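Local coordinates for protein benzoylformate decarboxylase (Mycobacterium smegmatis, PDB 4Q9D) that belongs to the thiamine pyrophosphate-dependent enzymes, built from two thiamine-binding-type domains with a central domain between them in sequence, and holds a magnesium ion, at residues 113-118 and 156-161; 491-494 and 499-502. All coordinates share one frame; numbering follows the deposited sequence.

Contact 1: residues 113-118 and 156-161; sequences LNNPDA and PVFLSI
Ala118 meets both Phe158 and Ser160, two buried residues on one strand, in the N-terminal thiamine pyrophosphate-binding domain, an alpha/beta domain built on a parallel six-stranded sheet. Strand 157-162 runs between strands 95-101 and 128-130, and the irregular segment 113-118 belongs to the long loop that links those two flanking strands.

The direct contacts are van der Waals in kind, and no hydrogen bond joins the segments directly. Phe158 extends with CG anti to its backbone N (chi1 179°), which carries the ring toward the loop. There Phe158 CE2 comes within 3.6 Å of Ala118 O, which approaches obliquely to the ring, and lies 4.3 Å from Ala118 CB. Asn115 is a more distant neighbour of the ring, its ND2 4.5 Å from Phe158 CZ. Two residues further along the strand, Ser160 also faces the loop: Ser160 OG stands 3.6 Å from Ala118 CB and Ser160 CB 4.0 Å from it. Pro122 and Thr78 pack on Phe158 from outside the two segments.

Polar contact is made through one water. Trp125 of the second subunit packs on Asn115, and the buried hydroxyl of Ser160 is held by Glu131 OE1 as well as by the water. That bridging water accepts from Asn115 ND2 at 2.8 Å and donates to Ser160 OG at 2.8 Å.

Contact 2: residues 491-494 and 499-502; sequences SIAA and RTAT
Thr500 touches two consecutive alanines, Ala493 and Ala494, with a different branch for each. The contact is small, burying 124 Å² over both sides, and no hydrogen bond crosses between the segments.

The apolar part joins the two alanine methyls to the CB and CG2 of Thr500. Thr500 CG2 lies 4.1 Å from Ala494 CB, near the solvent-exposed side of the helix. On the buried side, Ala493 CB sits 4.1 Å from Thr500 CB and also packs on Val524 of the neighbouring strand. These are ordinary van der Waals separations. The hydroxyl branch takes part too: OG1 is anti to the backbone N (chi1 -168°), and this rotamer sets Thr500 OG1 4.0 Å from Ala493 CB while CG2 is left to face Ala494.

The backbones approach most closely where the connection is shortest, Ala494 CA to Arg499 CA being 6.1 Å. Helix 489-495 passes through a brief turn into strand 499-502, the outermost strand of the parallel sheet in the C-terminal thiamine pyrophosphate-binding domain. From there helix 506-518 makes the beta-alpha-beta crossover to the adjacent parallel strand 523-528. Arg499 and Ala501 pack against this crossover helix, whereas the intervening Thr500 is directed toward helix 489-495, so the two helices are contacted by alternate residues of the strand.

The polar partners lie outside the two segments. Thr500 OG1 is hydrogen-bonded to Val524 O, a carbonyl that can only accept, and also to Ser490 OG. Ser490 OG in turn bonds Thr502 OG1, linking the start of the helix to two threonines of the strand. At the other end of strand 499-502, Arg499 NH1 is bonded to Thr523 OG1.

Overall arrangement
Contact 1 and contact 2 lie in different domains of one chain, their centres about 38 Å apart and their nearest atoms about 26 Å apart, so neither touches the other. Their host sheets are parallel and share the strand order 2-1-3-4-6-5. By that order, strand 157-162 of contact 1 matches strand 523-528, the direct neighbour of strand 499-502 in contact 2. The magnesium ion is bound by residues of the same domain as contact 2, Asp434 and Asn461 directly following strands 428-433 and 454-460, with Glu463 just beyond, and strand 523-528 separates strand 499-502 from 454-460. Both contacts also reach the second subunit.

Contact 1: residues 113-118 and 156-161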
loop_
_atom_site.group_PDB
_atom_site.type_symbol
_atom_site.label_atom_id
_atom_site.label_comp_id
_atom_site.label_asym_id
_atom_site.label_seq_id
_atom_site.Cartn_x
_atom_site.Cartn_y
_atom_site.Cartn_z
ATOM N N LEU B 113 17.348 1.098 13.151
ATOM C CA LEU B 113 17.601 1.046 11.702
ATOM C C LEU B 113 16.953 -0.140 10.986
ATOM O O LEU B 113 17.329 -0.483 9.880
ATOM C CB LEU B 113 19.098 1.121 11.404
ATOM C CG LEU B 113 19.622 2.565 11.585
ATOM C CD1 LEU B 113 21.133 2.585 11.707
ATOM C CD2 LEU B 113 19.154 3.522 10.456
ATOM N N ASN B 114 15.980 -0.769 11.629
ATOM C CA ASN B 114 15.079 -1.691 10.937
ATOM C C ASN B 114 14.308 -0.909 9.881
ATOM O O ASN B 114 14.082 0.293 10.031
ATOM C CB ASN B 114 14.088 -2.274 11.939
ATOM C CG ASN B 114 13.301 -3.431 11.395
ATOM O OD1 ASN B 114 13.823 -4.257 10.645
ATOM N ND2 ASN B 114 12.032 -3.538 11.819
ATOM N N ASN B 115 13.898 -1.599 8.824
ATOM C CA ASN B 115 13.106 -1.012 7.766
ATOM C C ASN B 115 11.803 -1.821 7.655
ATOM O O ASN B 115 11.627 -2.602 6.723
ATOM C CB ASN B 115 13.882 -1.044 6.443
ATOM C CG ASN B 115 13.204 -0.208 5.347
ATOM O OD1 ASN B 115 12.256 0.535 5.620
ATOM N ND2 ASN B 115 13.691 -0.323 4.115
ATOM N N PRO B 116 10.888 -1.639 8.620
ATOM C CA PRO B 116 9.632 -2.412 8.653
ATOM C C PRO B 116 8.737 -2.120 7.457
ATOM O O PRO B 116 8.652 -0.958 7.024
ATOM C CB PRO B 116 8.951 -1.970 9.970
ATOM C CG PRO B 116 9.524 -0.622 10.262
ATOM C CD PRO B 116 10.963 -0.629 9.693
ATOM N N ASP B 117 8.104 -3.168 6.922
ATOM C CA ASP B 117 7.257 -3.032 5.748
ATOM C C ASP B 117 8.044 -2.329 4.640
ATOM O O ASP B 117 7.537 -1.419 3.991
ATOM C CB ASP B 117 5.997 -2.229 6.120
ATOM C CG ASP B 117 4.878 -2.355 5.076
ATOM O OD1 ASP B 117 4.985 -3.184 4.124
ATOM O OD2 ASP B 117 3.867 -1.629 5.218
ATOM N N ALA B 118 9.293 -2.768 4.433
ATOM C CA ALA B 118 10.192 -2.180 3.451
ATOM C C ALA B 118 9.638 -2.126 2.043
ATOM O O ALA B 118 9.905 -1.172 1.324
ATOM C CB ALA B 118 11.589 -2.916 3.450
ATOM N N PRO B 156 12.564 1.015 -12.624
ATOM C CA PRO B 156 13.348 0.622 -11.445
ATOM C C PRO B 156 12.606 -0.402 -10.589
ATOM O O PRO B 156 11.364 -0.449 -10.565
ATOM C CB PRO B 156 13.515 1.939 -10.680
ATOM C CG PRO B 156 12.243 2.733 -11.053
ATOM C CD PRO B 156 11.990 2.374 -12.505
ATOM N N VAL B 157 13.370 -1.222 -9.874
ATOM C CA VAL B 157 12.764 -2.170 -8.943
ATOM C C VAL B 157 13.498 -2.097 -7.613
ATOM O O VAL B 157 14.618 -1.581 -7.551
ATOM C CB VAL B 157 12.783 -3.613 -9.502
ATOM C CG1 VAL B 157 12.065 -3.671 -10.865
ATOM C CG2 VAL B 157 14.217 -4.095 -9.638
ATOM N N PHE B 158 12.866 -2.607 -6.547
ATOM C CA PHE B 158 13.435 -2.516 -5.209
ATOM C C PHE B 158 13.568 -3.904 -4.543
ATOM O O PHE B 158 12.616 -4.707 -4.514
ATOM C CB PHE B 158 12.581 -1.584 -4.324
ATOM C CG PHE B 158 13.089 -1.446 -2.903
ATOM C CD1 PHE B 158 14.166 -0.614 -2.603
ATOM C CD2 PHE B 158 12.461 -2.104 -1.864
ATOM C CE1 PHE B 158 14.621 -0.459 -1.283
ATOM C CE2 PHE B 158 12.922 -1.982 -0.552
ATOM C CZ PHE B 158 14.000 -1.168 -0.256
ATOM N N LEU B 159 14.739 -4.161 -3.979
ATOM C CA LEU B 159 14.998 -5.406 -3.248
ATOM C C LEU B 159 15.573 -5.059 -1.909
ATOM O O LEU B 159 16.578 -4.355 -1.833
ATOM C CB LEU B 159 16.055 -6.230 -3.974
ATOM C CG LEU B 159 15.667 -7.385 -4.879
ATOM C CD1 LEU B 159 16.969 -8.027 -5.365
ATOM C CD2 LEU B 159 14.845 -8.409 -4.091
ATOM N N SER B 160 14.952 -5.569 -0.857
ATOM C CA SER B 160 15.398 -5.345 0.508
ATOM C C SER B 160 16.039 -6.654 0.990
ATOM O O SER B 160 15.397 -7.709 0.895
ATOM C CB SER B 160 14.190 -5.074 1.381
ATOM O OG SER B 160 14.619 -4.780 2.699
ATOM N N ILE B 161 17.273 -6.600 1.496
ATOM C CA ILE B 161 17.986 -7.841 1.881
ATOM C C ILE B 161 18.483 -7.805 3.332
ATOM O O ILE B 161 19.437 -7.078 3.665
ATOM C CB ILE B 161 19.206 -8.143 0.971
ATOM C CG1 ILE B 161 18.870 -7.947 -0.535
ATOM C CG2 ILE B 161 19.777 -9.550 1.278
ATOM C CD1 ILE B 161 17.837 -8.943 -1.017
HETATM O O HOH W 1 15.518 -2.325 3.586
#

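Contact 2: residues 491-494 and 499-502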
loop_
_atom_site.group_PDB
_atom_site.type_symbol
_atom_site.label_atom_id
_atom_site.label_comp_id
_atom_site.label_asym_id
_atom_site.label_seq_id
_atom_site.Cartn_x
_atom_site.Cartn_y
_atom_site.Cartn_z
ATOM N N SER B 491 33.510 28.840 -4.528
ATOM C CA SER B 491 34.116 28.307 -3.307
ATOM C C SER B 491 33.616 26.913 -2.982
ATOM O O SER B 491 34.405 26.029 -2.611
ATOM C CB SER B 491 33.869 29.235 -2.127
ATOM O OG SER B 491 34.485 30.467 -2.428
ATOM N N ILE B 492 32.307 26.710 -3.119
ATOM C CA ILE B 492 31.730 25.393 -2.837
ATOM C C ILE B 492 32.321 24.374 -3.797
ATOM O O ILE B 492 32.762 23.297 -3.380
ATOM C CB ILE B 492 30.174 25.416 -2.908
ATOM C CG1 ILE B 492 29.614 26.442 -1.931
ATOM C CG2 ILE B 492 29.567 24.033 -2.618
ATOM C CD1 ILE B 492 28.089 26.774 -2.151
ATOM N N ALA B 493 32.378 24.727 -5.077
ATOM C CA ALA B 493 32.870 23.797 -6.109
ATOM C C ALA B 493 34.326 23.407 -5.859
ATOM O O ALA B 493 34.708 22.246 -5.959
ATOM C CB ALA B 493 32.733 24.436 -7.497
ATOM N N ALA B 494 35.130 24.406 -5.522
ATOM C CA ALA B 494 36.529 24.221 -5.234
ATOM C C ALA B 494 36.624 23.365 -3.984
ATOM O O ALA B 494 37.449 22.471 -3.905
ATOM C CB ALA B 494 37.216 25.604 -5.010
ATOM N N ARG B 499 37.733 22.069 -10.453
ATOM C CA ARG B 499 38.227 23.326 -11.024
ATOM C C ARG B 499 37.048 24.283 -11.092
ATOM O O ARG B 499 35.895 23.858 -11.239
ATOM C CB ARG B 499 38.717 23.136 -12.452
ATOM C CG ARG B 499 39.967 22.313 -12.662
ATOM C CD ARG B 499 40.290 22.356 -14.172
ATOM N NE ARG B 499 40.847 23.674 -14.518
ATOM C CZ ARG B 499 40.284 24.625 -15.282
ATOM N NH1 ARG B 499 39.098 24.466 -15.907
ATOM N NH2 ARG B 499 40.953 25.762 -15.442
ATOM N N THR B 500 37.317 25.577 -11.041
ATOM C CA THR B 500 36.218 26.524 -11.044
ATOM C C THR B 500 36.651 27.932 -11.474
ATOM O O THR B 500 37.796 28.291 -11.334
ATOM C CB THR B 500 35.541 26.571 -9.648
ATOM O OG1 THR B 500 34.312 27.295 -9.746
ATOM C CG2 THR B 500 36.431 27.256 -8.651
ATOM N N ALA B 501 35.718 28.700 -12.029
ATOM C CA ALA B 501 35.913 30.135 -12.208
ATOM C C ALA B 501 34.563 30.839 -12.165
ATOM O O ALA B 501 33.512 30.246 -12.438
ATOM C CB ALA B 501 36.669 30.457 -13.515
ATOM N N THR B 502 34.595 32.105 -11.771
ATOM C CA THR B 502 33.418 32.952 -11.839
ATOM C C THR B 502 33.665 33.874 -13.036
ATOM O O THR B 502 34.619 34.643 -13.039
ATOM C CB THR B 502 33.256 33.756 -10.536
ATOM O OG1 THR B 502 33.055 32.843 -9.444
ATOM C CG2 THR B 502 32.081 34.769 -10.631
#